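Local coordinates for protein mannitol dehydrogenase (Pseudomonas fluorescens, PDB 1M2W) that probably oxidises D-mannitol to D-fructose with NAD as hydride acceptor, and here holds both coenzyme and sugar alcohol in one cleft, at residues Asn191-Gly196 / Met294-Leu299; Asn226-Arg231 / Phe261-Leu266; Ser380-Phe385 / Glu453-Ala458. All coordinates share one frame; numbering follows the deposited sequence.

In the fold
All three contacts reach one bound D-mannitol at different hydroxyls, interaction 3 only through segment 380-385. Interaction 1 joins the coenzyme-binding region to the helical C-terminal region at the nicotinamide, and Lys295 reaches O2 of the mannitol. Interaction 2, nested in the chain between the two halves of interaction 1 and about 10 Å from it between centres, holds O1 of the mannitol through Asp230 and Arg231. The two meet directly: Lys295 NZ lies 3.0 Å from Val229 O. Interaction 3, within the C-terminal region, is about 13 Å from interaction 1 and 22 Å from interaction 2 between centres; Lys381 of its helix takes O6 at the other end of the mannitol.

Interaction 1 (Asn191-Gly196 / Met294-Leu299); sequences NLPHNG and MKIGLL. With NAD (nicotinamide-adenine-dinucleotide), chain C; MTL (D-mannitol), chain D.
Asn191 and Lys295 bring their side chains together at about a right angle, with the amide OD1 of Asn191 2.7 Å from Lys295 NZ, right beside the mannitol. The Asn191 amide swings toward segment 294-299 because CG sits anti to the carbonyl carbon (chi1 -63°), and its ND2 comes 3.1 Å from O2 of the mannitol and makes a weak hydrogen bond to Glu133. Its backbone N, meanwhile, donates to the ribose O2D of NAD at 3.0 Å, in a fairly straight bond (160°). Lys295 leaves its helix with a bend at chi2 (-97°) and then runs extended, which carries NZ to mannitol O2 at 2.8 Å; Val229 O and Asn300 OD1 are further partners of that nitrogen. An alanine at Asn191 has no amide to set beside Lys295 NZ, and the lysine end would probably be freer to shift against mannitol O2. Away from the pocket, Ile296 reaches across with CD1 over the Leu192-Pro193 peptide, 3.6 Å from Leu192 C, while Pro193 CD meets the same methyl at 4.0 Å, the two side chains crossing at about a right angle. Asn191 also touches Val229 of strand 227-230, and Phe385 of helix 378-385 packs on both Asn191 and Ile296; helix 351-362 packs on helix 289-313, Tyr354 against Met294 and Lys295 and Leu358 against Leu298.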
loop_
_atom_site.group_PDB
_atom_site.type_symbol
_atom_site.label_atom_id
_atom_site.label_comp_id
_atom_site.label_asym_id
_atom_site.label_seq_id
_atom_site.Cartn_x
_atom_site.Cartn_y
_atom_site.Cartn_z
ATOM N N ASN A 191 0.485 3.984 -0.820
ATOM C CA ASN A 191 -0.733 4.807 -0.765
ATOM C C ASN A 191 -0.711 5.945 0.201
ATOM O O ASN A 191 -1.209 5.797 1.319
ATOM C CB ASN A 191 -1.928 3.977 -0.331
ATOM C CG ASN A 191 -2.220 2.928 -1.267
ATOM O OD1 ASN A 191 -2.494 3.215 -2.419
ATOM N ND2 ASN A 191 -2.183 1.670 -0.803
ATOM N N LEU A 192 -0.160 7.079 -0.179
ATOM C CA LEU A 192 -0.184 8.231 0.713
ATOM C C LEU A 192 -0.518 9.397 -0.179
ATOM O O LEU A 192 -0.137 9.398 -1.336
ATOM C CB LEU A 192 1.199 8.624 1.272
ATOM C CG LEU A 192 2.042 7.729 2.126
ATOM C CD1 LEU A 192 2.597 6.637 1.222
ATOM C CD2 LEU A 192 3.159 8.579 2.796
ATOM N N PRO A 193 -1.235 10.385 0.349
ATOM C CA PRO A 193 -1.552 11.578 -0.445
ATOM C C PRO A 193 -0.161 12.206 -0.697
ATOM O O PRO A 193 0.674 12.253 0.248
ATOM C CB PRO A 193 -2.356 12.444 0.527
ATOM C CG PRO A 193 -3.064 11.380 1.455
ATOM C CD PRO A 193 -1.973 10.328 1.630
ATOM N N HIS A 194 0.094 12.698 -1.911
ATOM C CA HIS A 194 1.372 13.308 -2.290
ATOM C C HIS A 194 2.538 12.421 -1.861
ATOM O O HIS A 194 3.485 12.877 -1.199
ATOM C CB HIS A 194 1.484 14.673 -1.633
ATOM C CG HIS A 194 0.275 15.524 -1.859
ATOM N ND1 HIS A 194 -0.005 16.106 -3.081
ATOM C CD2 HIS A 194 -0.764 15.830 -1.043
ATOM C CE1 HIS A 194 -1.165 16.737 -3.006
ATOM N NE2 HIS A 194 -1.647 16.585 -1.782
ATOM N N ASN A 195 2.476 11.155 -2.257
ATOM C CA ASN A 195 3.506 10.223 -1.843
ATOM C C ASN A 195 4.911 10.600 -2.283
ATOM O O ASN A 195 5.863 10.289 -1.562
ATOM C CB ASN A 195 3.142 8.775 -2.247
ATOM C CG ASN A 195 2.982 8.573 -3.757
ATOM O OD1 ASN A 195 3.083 9.483 -4.562
ATOM N ND2 ASN A 195 2.736 7.334 -4.132
ATOM N N GLY A 196 5.049 11.267 -3.431
ATOM C CA GLY A 196 6.359 11.696 -3.897
ATOM C C GLY A 196 6.850 12.833 -2.987
ATOM O O GLY A 196 8.001 12.829 -2.540
HETATM N N MSE A 294 -9.278 11.111 -4.714
HETATM C CA MSE A 294 -10.436 10.291 -5.107
HETATM C C MSE A 294 -10.238 8.840 -4.658
HETATM O O MSE A 294 -11.067 8.249 -3.937
HETATM C CB MSE A 294 -10.580 10.296 -6.637
HETATM C CG MSE A 294 -11.720 9.371 -7.153
HETATM SE SE MSE A 294 -11.576 9.045 -9.030
HETATM C CE MSE A 294 -9.889 8.009 -9.035
ATOM N N LYS A 295 -9.143 8.242 -5.105
ATOM C CA LYS A 295 -8.911 6.833 -4.788
ATOM C C LYS A 295 -8.622 6.553 -3.318
ATOM O O LYS A 295 -9.170 5.615 -2.714
ATOM C CB LYS A 295 -7.819 6.262 -5.725
ATOM C CG LYS A 295 -7.614 4.727 -5.617
ATOM C CD LYS A 295 -6.411 4.472 -4.666
ATOM C CE LYS A 295 -6.281 2.973 -4.292
ATOM N NZ LYS A 295 -4.960 2.797 -3.489
ATOM N N ILE A 296 -7.772 7.347 -2.693
ATOM C CA ILE A 296 -7.530 7.078 -1.296
ATOM C C ILE A 296 -8.728 7.395 -0.410
ATOM O O ILE A 296 -9.061 6.620 0.489
ATOM C CB ILE A 296 -6.265 7.851 -0.785
ATOM C CG1 ILE A 296 -5.028 7.314 -1.540
ATOM C CG2 ILE A 296 -6.181 7.714 0.773
ATOM C CD1 ILE A 296 -3.678 8.010 -1.183
ATOM N N GLY A 297 -9.404 8.518 -0.675
ATOM C CA GLY A 297 -10.539 8.876 0.147
ATOM C C GLY A 297 -11.720 7.913 -0.010
ATOM O O GLY A 297 -12.356 7.566 0.978
ATOM N N LEU A 298 -12.002 7.495 -1.239
ATOM C CA LEU A 298 -13.144 6.592 -1.455
ATOM C C LEU A 298 -12.799 5.129 -1.319
ATOM O O LEU A 298 -13.526 4.400 -0.642
ATOM C CB LEU A 298 -13.748 6.804 -2.844
ATOM C CG LEU A 298 -14.385 8.185 -3.066
ATOM C CD1 LEU A 298 -14.596 8.341 -4.577
ATOM C CD2 LEU A 298 -15.727 8.354 -2.309
ATOM N N LEU A 299 -11.731 4.666 -1.976
ATOM C CA LEU A 299 -11.420 3.224 -1.866
ATOM C C LEU A 299 -10.749 2.874 -0.537
ATOM O O LEU A 299 -11.290 2.085 0.277
ATOM C CB LEU A 299 -10.535 2.768 -3.032
ATOM C CG LEU A 299 -10.397 1.242 -3.241
ATOM C CD1 LEU A 299 -9.771 0.987 -4.641
ATOM C CD2 LEU A 299 -9.555 0.625 -2.130
HETATM P PA NAD C . 3.217 -7.430 1.429
HETATM O O1A NAD C . 2.996 -7.669 2.833
HETATM O O2A NAD C . 3.050 -8.486 0.324
HETATM O O5B NAD C . 4.701 -6.810 1.246
HETATM C C5B NAD C . 5.055 -5.612 1.988
HETATM C C4B NAD C . 6.526 -5.407 1.519
HETATM O O4B NAD C . 7.015 -4.171 2.213
HETATM C C3B NAD C . 7.524 -6.473 2.021
HETATM O O3B NAD C . 8.545 -6.463 1.039
HETATM C C2B NAD C . 7.968 -5.930 3.372
HETATM O O2B NAD C . 9.132 -6.539 3.954
HETATM C C1B NAD C . 8.187 -4.466 2.993
HETATM N N9A NAD C . 8.245 -3.588 4.134
HETATM C C8A NAD C . 7.433 -3.456 5.247
HETATM N N7A NAD C . 7.812 -2.492 6.075
HETATM C C5A NAD C . 8.950 -1.973 5.444
HETATM C C6A NAD C . 9.783 -0.922 5.836
HETATM N N6A NAD C . 9.635 -0.174 6.933
HETATM N N1A NAD C . 10.886 -0.618 4.996
HETATM C C2A NAD C . 11.128 -1.342 3.811
HETATM N N3A NAD C . 10.308 -2.388 3.380
HETATM C C4A NAD C . 9.225 -2.660 4.249
HETATM O O3 NAD C . 2.288 -6.204 1.012
HETATM P PN NAD C . 1.781 -5.570 -0.362
HETATM O O1N NAD C . 0.489 -6.166 -0.803
HETATM O O2N NAD C . 2.918 -5.669 -1.292
HETATM O O5D NAD C . 1.505 -4.037 0.099
HETATM C C5D NAD C . 2.694 -3.185 0.214
HETATM C C4D NAD C . 2.337 -1.724 0.073
HETATM O O4D NAD C . 2.047 -1.273 -1.276
HETATM C C3D NAD C . 1.161 -1.170 0.953
HETATM O O3D NAD C . 1.546 -0.964 2.292
HETATM C C2D NAD C . 0.668 0.074 0.189
HETATM O O2D NAD C . 1.270 1.360 0.518
HETATM C C1D NAD C . 0.888 -0.342 -1.255
HETATM N N1N NAD C . -0.307 -0.995 -1.853
HETATM C C2N NAD C . -0.832 -2.310 -1.584
HETATM C C3N NAD C . -2.024 -2.656 -2.271
HETATM C C7N NAD C . -2.692 -4.007 -2.014
HETATM O O7N NAD C . -3.893 -4.246 -2.540
HETATM N N7N NAD C . -2.056 -4.820 -1.211
HETATM C C4N NAD C . -2.646 -1.718 -3.175
HETATM C C5N NAD C . -2.060 -0.448 -3.395
HETATM C C6N NAD C . -0.910 -0.076 -2.746
HETATM O O1 MTL D . -5.481 -0.438 -4.618
HETATM C C1 MTL D . -6.233 -0.883 -3.472
HETATM C C2 MTL D . -5.271 -0.911 -2.285
HETATM O O2 MTL D . -4.712 0.407 -2.024
HETATM C C3 MTL D . -5.964 -1.480 -1.042
HETATM O O3 MTL D . -6.179 -2.903 -1.276
HETATM C C4 MTL D . -5.068 -1.289 0.208
HETATM O O4 MTL D . -3.990 -2.231 0.190
HETATM C C5 MTL D . -5.893 -1.515 1.476
HETATM O O5 MTL D . -6.890 -0.502 1.597
HETATM C C6 MTL D . -4.980 -1.512 2.759
HETATM O O6 MTL D . -5.832 -1.476 3.902
#

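Interaction 2 (Asn226-Arg231 / Phe261-Leu266); sequences NAMVDR and FVQWVL. With MTL (D-mannitol), chain D; NAD (nicotinamide-adenine-dinucleotide), chain C.
Asp230 and Gln263 form the hydrogen-bonded pair at the end of an antiparallel ladder that walls the mannitol pocket. Asp230 OD1 accepts a hydrogen bond from mannitol O1 at 2.6 Å, and Arg231 N donates to the same hydroxyl at 2.9 Å, so that O1 is gripped from two sequential residues; Arg361 adds a salt bridge to OD1. The other oxygen, OD2, lies 3.3 Å from Phe261 CE2 at the edge of that ring, with carboxylate and ring planes 63° apart. A water donates both to OD2 and to Gln263 OE1, while Gln263 NE2 is held by Gln283. Further along, Met228 N and Val265 O are 2.8 Å apart in a bond of 164°, returned by Val265 N to Met228 O. Strand 227-230 is an outer strand of a three-stranded mixed sheet, separate from the seven-stranded sheet of the Rossmann domain, with 263-267 in the middle and 283-285 beyond it. On the face with Asp230 and Gln263, the selenomethionine Met228 bends at chi2 (-89°) and again at chi3, which lays CE 3.6 Å from Gln263 OE1. On the other face, Val229 and Trp264 run side by side, CG1 3.8 Å from CD1, and Ala227 CB comes in at the indole edge. Val262 CB lies 3.6 Å from one face of the Arg231 guanidinium, toward its rim, and Arg231 spends its nitrogens on Glu87, Ala40 O and Glu259 O.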
loop_
_atom_site.group_PDB
_atom_site.type_symbol
_atom_site.label_atom_id
_atom_site.label_comp_id
_atom_site.label_asym_id
_atom_site.label_seq_id
_atom_site.Cartn_x
_atom_site.Cartn_y
_atom_site.Cartn_z
ATOM N N ASN A 226 4.938 12.130 -7.762
ATOM C CA ASN A 226 3.745 11.706 -7.007
ATOM C C ASN A 226 2.931 10.737 -7.905
ATOM O O ASN A 226 2.975 10.809 -9.130
ATOM C CB ASN A 226 2.871 12.896 -6.677
ATOM C CG ASN A 226 3.502 13.798 -5.689
ATOM O OD1 ASN A 226 3.737 13.409 -4.543
ATOM N ND2 ASN A 226 3.796 15.022 -6.109
ATOM N N ALA A 227 2.205 9.816 -7.283
ATOM C CA ALA A 227 1.410 8.892 -8.076
ATOM C C ALA A 227 0.199 8.415 -7.298
ATOM O O ALA A 227 0.147 8.568 -6.065
ATOM C CB ALA A 227 2.268 7.668 -8.443
HETATM N N MSE A 228 -0.781 7.867 -8.037
HETATM C CA MSE A 228 -1.938 7.181 -7.437
HETATM C C MSE A 228 -1.761 5.776 -8.013
HETATM O O MSE A 228 -1.501 5.607 -9.246
HETATM C CB MSE A 228 -3.286 7.767 -7.910
HETATM C CG MSE A 228 -4.500 7.101 -7.297
HETATM SE SE MSE A 228 -5.096 5.581 -8.329
HETATM C CE MSE A 228 -6.364 6.609 -9.482
ATOM N N VAL A 229 -1.856 4.759 -7.156
ATOM C CA VAL A 229 -1.655 3.383 -7.578
ATOM C C VAL A 229 -2.846 2.558 -7.096
ATOM O O VAL A 229 -3.322 2.784 -6.005
ATOM C CB VAL A 229 -0.354 2.818 -6.952
ATOM C CG1 VAL A 229 0.853 3.600 -7.542
ATOM C CG2 VAL A 229 -0.387 2.976 -5.420
ATOM N N ASP A 230 -3.308 1.600 -7.898
ATOM C CA ASP A 230 -4.498 0.843 -7.490
ATOM C C ASP A 230 -4.566 -0.579 -8.071
ATOM O O ASP A 230 -4.511 -0.751 -9.291
ATOM C CB ASP A 230 -5.764 1.617 -7.971
ATOM C CG ASP A 230 -7.102 1.040 -7.434
ATOM O OD1 ASP A 230 -7.084 0.111 -6.597
ATOM O OD2 ASP A 230 -8.178 1.532 -7.857
ATOM N N ARG A 231 -4.620 -1.580 -7.181
ATOM C CA ARG A 231 -4.877 -2.956 -7.575
ATOM C C ARG A 231 -5.042 -3.767 -6.284
ATOM O O ARG A 231 -4.108 -3.836 -5.480
ATOM C CB ARG A 231 -3.756 -3.585 -8.401
ATOM C CG ARG A 231 -4.248 -4.931 -9.009
ATOM C CD ARG A 231 -3.358 -5.480 -10.091
ATOM N NE ARG A 231 -4.165 -6.196 -11.093
ATOM C CZ ARG A 231 -3.698 -6.656 -12.248
ATOM N NH1 ARG A 231 -2.422 -6.513 -12.571
ATOM N NH2 ARG A 231 -4.533 -7.223 -13.127
ATOM N N PHE A 261 -8.926 -5.520 -12.317
ATOM C CA PHE A 261 -8.761 -4.066 -12.461
ATOM C C PHE A 261 -7.384 -3.610 -12.012
ATOM O O PHE A 261 -6.854 -4.147 -11.052
ATOM C CB PHE A 261 -9.792 -3.309 -11.634
ATOM C CG PHE A 261 -9.649 -1.803 -11.735
ATOM C CD1 PHE A 261 -10.171 -1.116 -12.838
ATOM C CD2 PHE A 261 -8.957 -1.079 -10.766
ATOM C CE1 PHE A 261 -9.999 0.292 -12.966
ATOM C CE2 PHE A 261 -8.792 0.320 -10.889
ATOM C CZ PHE A 261 -9.315 0.991 -11.985
ATOM N N VAL A 262 -6.805 -2.642 -12.721
ATOM C CA VAL A 262 -5.500 -2.132 -12.311
ATOM C C VAL A 262 -5.408 -0.690 -12.825
ATOM O O VAL A 262 -5.969 -0.369 -13.891
ATOM C CB VAL A 262 -4.339 -3.050 -12.841
ATOM C CG1 VAL A 262 -4.268 -3.066 -14.404
ATOM C CG2 VAL A 262 -2.969 -2.547 -12.244
ATOM N N GLN A 263 -4.775 0.193 -12.062
ATOM C CA GLN A 263 -4.646 1.587 -12.506
ATOM C C GLN A 263 -3.369 2.208 -11.960
ATOM O O GLN A 263 -2.937 1.850 -10.865
ATOM C CB GLN A 263 -5.854 2.401 -12.017
ATOM C CG GLN A 263 -5.834 3.845 -12.582
ATOM C CD GLN A 263 -7.176 4.568 -12.496
ATOM O OE1 GLN A 263 -8.037 4.226 -11.678
ATOM N NE2 GLN A 263 -7.354 5.603 -13.367
ATOM N N TRP A 264 -2.763 3.109 -12.729
ATOM C CA TRP A 264 -1.548 3.777 -12.257
ATOM C C TRP A 264 -1.552 5.175 -12.911
ATOM O O TRP A 264 -1.576 5.278 -14.147
ATOM C CB TRP A 264 -0.323 2.984 -12.713
ATOM C CG TRP A 264 1.012 3.455 -12.099
ATOM C CD1 TRP A 264 1.204 4.463 -11.187
ATOM C CD2 TRP A 264 2.287 2.878 -12.356
ATOM N NE1 TRP A 264 2.573 4.538 -10.851
ATOM C CE2 TRP A 264 3.240 3.564 -11.565
ATOM C CE3 TRP A 264 2.721 1.829 -13.190
ATOM C CZ2 TRP A 264 4.624 3.227 -11.580
ATOM C CZ3 TRP A 264 4.077 1.492 -13.222
ATOM C CH2 TRP A 264 5.024 2.198 -12.407
ATOM N N VAL A 265 -1.602 6.215 -12.089
ATOM C CA VAL A 265 -1.568 7.604 -12.590
ATOM C C VAL A 265 -0.326 8.230 -11.967
ATOM O O VAL A 265 -0.141 8.192 -10.745
ATOM C CB VAL A 265 -2.830 8.346 -12.191
ATOM C CG1 VAL A 265 -2.846 9.747 -12.827
ATOM C CG2 VAL A 265 -4.050 7.550 -12.707
ATOM N N LEU A 266 0.514 8.812 -12.817
ATOM C CA LEU A 266 1.820 9.314 -12.359
ATOM C C LEU A 266 2.212 10.676 -12.941
ATOM O O LEU A 266 1.840 10.990 -14.082
ATOM C CB LEU A 266 2.839 8.241 -12.827
ATOM C CG LEU A 266 4.326 8.058 -12.682
ATOM C CD1 LEU A 266 4.728 7.986 -11.240
ATOM C CD2 LEU A 266 4.696 6.751 -13.361
HETATM O O1 MTL D . -5.481 -0.438 -4.618
HETATM C C1 MTL D . -6.233 -0.883 -3.472
HETATM C C2 MTL D . -5.271 -0.911 -2.285
HETATM O O2 MTL D . -4.712 0.407 -2.024
HETATM C C3 MTL D . -5.964 -1.480 -1.042
HETATM O O3 MTL D . -6.179 -2.903 -1.276
HETATM C C4 MTL D . -5.068 -1.289 0.208
HETATM O O4 MTL D . -3.990 -2.231 0.190
HETATM C C5 MTL D . -5.893 -1.515 1.476
HETATM O O5 MTL D . -6.890 -0.502 1.597
HETATM C C6 MTL D . -4.980 -1.512 2.759
HETATM O O6 MTL D . -5.832 -1.476 3.902
HETATM P PA NAD C . 3.217 -7.430 1.429
HETATM O O1A NAD C . 2.996 -7.669 2.833
HETATM O O2A NAD C . 3.050 -8.486 0.324
HETATM O O5B NAD C . 4.701 -6.810 1.246
HETATM C C5B NAD C . 5.055 -5.612 1.988
HETATM C C4B NAD C . 6.526 -5.407 1.519
HETATM O O4B NAD C . 7.015 -4.171 2.213
HETATM C C3B NAD C . 7.524 -6.473 2.021
HETATM O O3B NAD C . 8.545 -6.463 1.039
HETATM C C2B NAD C . 7.968 -5.930 3.372
HETATM O O2B NAD C . 9.132 -6.539 3.954
HETATM C C1B NAD C . 8.187 -4.466 2.993
HETATM N N9A NAD C . 8.245 -3.588 4.134
HETATM C C8A NAD C . 7.433 -3.456 5.247
HETATM N N7A NAD C . 7.812 -2.492 6.075
HETATM C C5A NAD C . 8.950 -1.973 5.444
HETATM C C6A NAD C . 9.783 -0.922 5.836
HETATM N N6A NAD C . 9.635 -0.174 6.933
HETATM N N1A NAD C . 10.886 -0.618 4.996
HETATM C C2A NAD C . 11.128 -1.342 3.811
HETATM N N3A NAD C . 10.308 -2.388 3.380
HETATM C C4A NAD C . 9.225 -2.660 4.249
HETATM O O3 NAD C . 2.288 -6.204 1.012
HETATM P PN NAD C . 1.781 -5.570 -0.362
HETATM O O1N NAD C . 0.489 -6.166 -0.803
HETATM O O2N NAD C . 2.918 -5.669 -1.292
HETATM O O5D NAD C . 1.505 -4.037 0.099
HETATM C C5D NAD C . 2.694 -3.185 0.214
HETATM C C4D NAD C . 2.337 -1.724 0.073
HETATM O O4D NAD C . 2.047 -1.273 -1.276
HETATM C C3D NAD C . 1.161 -1.170 0.953
HETATM O O3D NAD C . 1.546 -0.964 2.292
HETATM C C2D NAD C . 0.668 0.074 0.189
HETATM O O2D NAD C . 1.270 1.360 0.518
HETATM C C1D NAD C . 0.888 -0.342 -1.255
HETATM N N1N NAD C . -0.307 -0.995 -1.853
HETATM C C2N NAD C . -0.832 -2.310 -1.584
HETATM C C3N NAD C . -2.024 -2.656 -2.271
HETATM C C7N NAD C . -2.692 -4.007 -2.014
HETATM O O7N NAD C . -3.893 -4.246 -2.540
HETATM N N7N NAD C . -2.056 -4.820 -1.211
HETATM C C4N NAD C . -2.646 -1.718 -3.175
HETATM C C5N NAD C . -2.060 -0.448 -3.395
HETATM C C6N NAD C . -0.910 -0.076 -2.746
HETATM O O HOH W 1 -8.671 3.960 -8.954
#

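Interaction 3 (Ser380-Phe385 / Glu453-Ala458); sequences SKFPKF and EIFGTA. With MTL (D-mannitol), chain D.
Pro383 and Ile454 make the nearest backbone approach of two short helices in the helical C-terminal domain, with no hydrogen bond between the segments. The proline ring lies against the C-terminal end of helix 452-455: CB is 3.5 Å from Ile454 O, and CG is 3.9 Å from Glu453 O, so the ring's methylenes cover two carbonyl oxygens. Beside it the CG2 branch of Ile454 fills the corner between Phe382 and Pro383, 4.0 Å from Phe382 CB and 4.2 Å from Pro383 CD. CG1 stands anti to the carbonyl carbon (chi1 -62°), which turns CG2 toward helix 378-385; the same methyl sits above the centre of its neighbour's ring, Phe455. That ring in turn comes within 4.4 Å of the Phe382 ring, CE2 to CD2, and Trp410 and Val407 of helix 401-413 close over both phenylalanines.

Outside this shell, helix 378-385 kinks where neither Pro383 N nor Lys384 N bonds to the preceding turn, before Phe385 N regains a regular bond to Lys381 O. Helix 452-455 gives way to Gly456, whose phi is positive (74°). Glu453 turns its carboxylate outward to a salt bridge with Arg430. On the flank of helix 378-385 that looks away from Ile454, Phe385 presents its ring edge to the mannitol, and the extended Lys381, its NZ also bonded to Val374 O and Ser376 O, donates from that nitrogen to mannitol O6 at 2.9 Å.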
loop_
_atom_site.group_PDB
_atom_site.type_symbol
_atom_site.label_atom_id
_atom_site.label_comp_id
_atom_site.label_asym_id
_atom_site.label_seq_id
_atom_site.Cartn_x
_atom_site.Cartn_y
_atom_site.Cartn_z
ATOM N N SER A 380 -0.922 3.280 11.228
ATOM C CA SER A 380 -0.324 4.012 10.093
ATOM C C SER A 380 -1.377 4.407 9.030
ATOM O O SER A 380 -1.214 5.408 8.336
ATOM C CB SER A 380 0.719 3.146 9.366
ATOM O OG SER A 380 1.703 2.673 10.268
ATOM N N LYS A 381 -2.405 3.577 8.859
ATOM C CA LYS A 381 -3.415 3.846 7.820
ATOM C C LYS A 381 -4.413 4.959 8.147
ATOM O O LYS A 381 -4.815 5.716 7.247
ATOM C CB LYS A 381 -4.187 2.562 7.500
ATOM C CG LYS A 381 -3.345 1.510 6.746
ATOM C CD LYS A 381 -4.073 0.149 6.666
ATOM C CE LYS A 381 -3.263 -0.883 5.833
ATOM N NZ LYS A 381 -3.948 -2.221 5.972
ATOM N N PHE A 382 -4.795 5.093 9.416
ATOM C CA PHE A 382 -5.792 6.104 9.751
ATOM C C PHE A 382 -5.403 7.507 9.308
ATOM O O PHE A 382 -6.223 8.229 8.703
ATOM C CB PHE A 382 -6.130 6.096 11.249
ATOM C CG PHE A 382 -7.350 5.263 11.581
ATOM C CD1 PHE A 382 -7.225 3.929 12.020
ATOM C CD2 PHE A 382 -8.616 5.777 11.357
ATOM C CE1 PHE A 382 -8.379 3.125 12.230
ATOM C CE2 PHE A 382 -9.770 4.985 11.559
ATOM C CZ PHE A 382 -9.634 3.642 12.005
ATOM N N PRO A 383 -4.162 7.939 9.594
ATOM C CA PRO A 383 -3.826 9.307 9.148
ATOM C C PRO A 383 -3.792 9.530 7.631
ATOM O O PRO A 383 -3.852 10.669 7.181
ATOM C CB PRO A 383 -2.440 9.583 9.793
ATOM C CG PRO A 383 -1.877 8.137 10.077
ATOM C CD PRO A 383 -3.139 7.383 10.506
ATOM N N LYS A 384 -3.656 8.458 6.857
ATOM C CA LYS A 384 -3.619 8.537 5.399
ATOM C C LYS A 384 -4.996 8.354 4.745
ATOM O O LYS A 384 -5.338 9.043 3.777
ATOM C CB LYS A 384 -2.716 7.441 4.826
ATOM C CG LYS A 384 -1.255 7.814 4.664
ATOM C CD LYS A 384 -0.657 8.293 5.922
ATOM C CE LYS A 384 0.865 8.376 5.752
ATOM N NZ LYS A 384 1.478 8.769 7.061
ATOM N N PHE A 385 -5.797 7.458 5.307
ATOM C CA PHE A 385 -7.063 7.096 4.653
ATOM C C PHE A 385 -8.340 7.725 5.166
ATOM O O PHE A 385 -9.309 7.867 4.421
ATOM C CB PHE A 385 -7.287 5.568 4.784
ATOM C CG PHE A 385 -6.200 4.693 4.165
ATOM C CD1 PHE A 385 -6.249 3.321 4.372
ATOM C CD2 PHE A 385 -5.175 5.218 3.364
ATOM C CE1 PHE A 385 -5.294 2.444 3.795
ATOM C CE2 PHE A 385 -4.202 4.360 2.763
ATOM C CZ PHE A 385 -4.269 2.958 2.986
ATOM N N GLU A 453 0.247 11.680 16.146
ATOM C CA GLU A 453 0.736 11.150 14.874
ATOM C C GLU A 453 -0.274 10.216 14.188
ATOM O O GLU A 453 -0.040 9.784 13.052
ATOM C CB GLU A 453 2.103 10.439 15.019
ATOM C CG GLU A 453 2.108 9.200 15.908
ATOM C CD GLU A 453 2.321 9.522 17.387
ATOM O OE1 GLU A 453 1.963 10.633 17.856
ATOM O OE2 GLU A 453 2.835 8.637 18.096
ATOM N N ILE A 454 -1.370 9.885 14.882
ATOM C CA ILE A 454 -2.432 9.075 14.275
ATOM C C ILE A 454 -3.638 9.980 13.946
ATOM O O ILE A 454 -4.081 10.005 12.801
ATOM C CB ILE A 454 -2.955 7.954 15.218
ATOM C CG1 ILE A 454 -1.814 6.983 15.531
ATOM C CG2 ILE A 454 -4.182 7.202 14.567
ATOM C CD1 ILE A 454 -2.237 5.888 16.520
ATOM N N PHE A 455 -4.114 10.747 14.934
ATOM C CA PHE A 455 -5.317 11.579 14.778
ATOM C C PHE A 455 -5.230 13.084 14.598
ATOM O O PHE A 455 -6.256 13.731 14.324
ATOM C CB PHE A 455 -6.256 11.301 15.943
ATOM C CG PHE A 455 -6.682 9.874 16.024
ATOM C CD1 PHE A 455 -6.224 9.059 17.047
ATOM C CD2 PHE A 455 -7.550 9.329 15.059
ATOM C CE1 PHE A 455 -6.628 7.695 17.128
ATOM C CE2 PHE A 455 -7.951 7.978 15.131
ATOM C CZ PHE A 455 -7.486 7.157 16.175
ATOM N N GLY A 456 -4.041 13.653 14.762
ATOM C CA GLY A 456 -3.891 15.084 14.579
ATOM C C GLY A 456 -4.482 15.893 15.710
ATOM O O GLY A 456 -4.846 15.334 16.737
ATOM N N THR A 457 -4.632 17.205 15.518
ATOM C CA THR A 457 -5.148 18.029 16.584
ATOM C C THR A 457 -6.609 18.470 16.480
ATOM O O THR A 457 -7.200 18.875 17.494
ATOM C CB THR A 457 -4.271 19.273 16.761
ATOM O OG1 THR A 457 -4.152 19.938 15.510
ATOM C CG2 THR A 457 -2.881 18.867 17.220
ATOM N N ALA A 458 -7.207 18.399 15.290
ATOM C CA ALA A 458 -8.600 18.805 15.179
ATOM C C ALA A 458 -9.509 17.811 15.883
ATOM O O ALA A 458 -10.416 18.187 16.620
ATOM C CB ALA A 458 -9.019 18.947 13.703
HETATM O O1 MTL D . -5.481 -0.438 -4.618
HETATM C C1 MTL D . -6.233 -0.883 -3.472
HETATM C C2 MTL D . -5.271 -0.911 -2.285
HETATM O O2 MTL D . -4.712 0.407 -2.024
HETATM C C3 MTL D . -5.964 -1.480 -1.042
HETATM O O3 MTL D . -6.179 -2.903 -1.276
HETATM C C4 MTL D . -5.068 -1.289 0.208
HETATM O O4 MTL D . -3.990 -2.231 0.190
HETATM C C5 MTL D . -5.893 -1.515 1.476
HETATM O O5 MTL D . -6.890 -0.502 1.597
HETATM C C6 MTL D . -4.980 -1.512 2.759
HETATM O O6 MTL D . -5.832 -1.476 3.902
#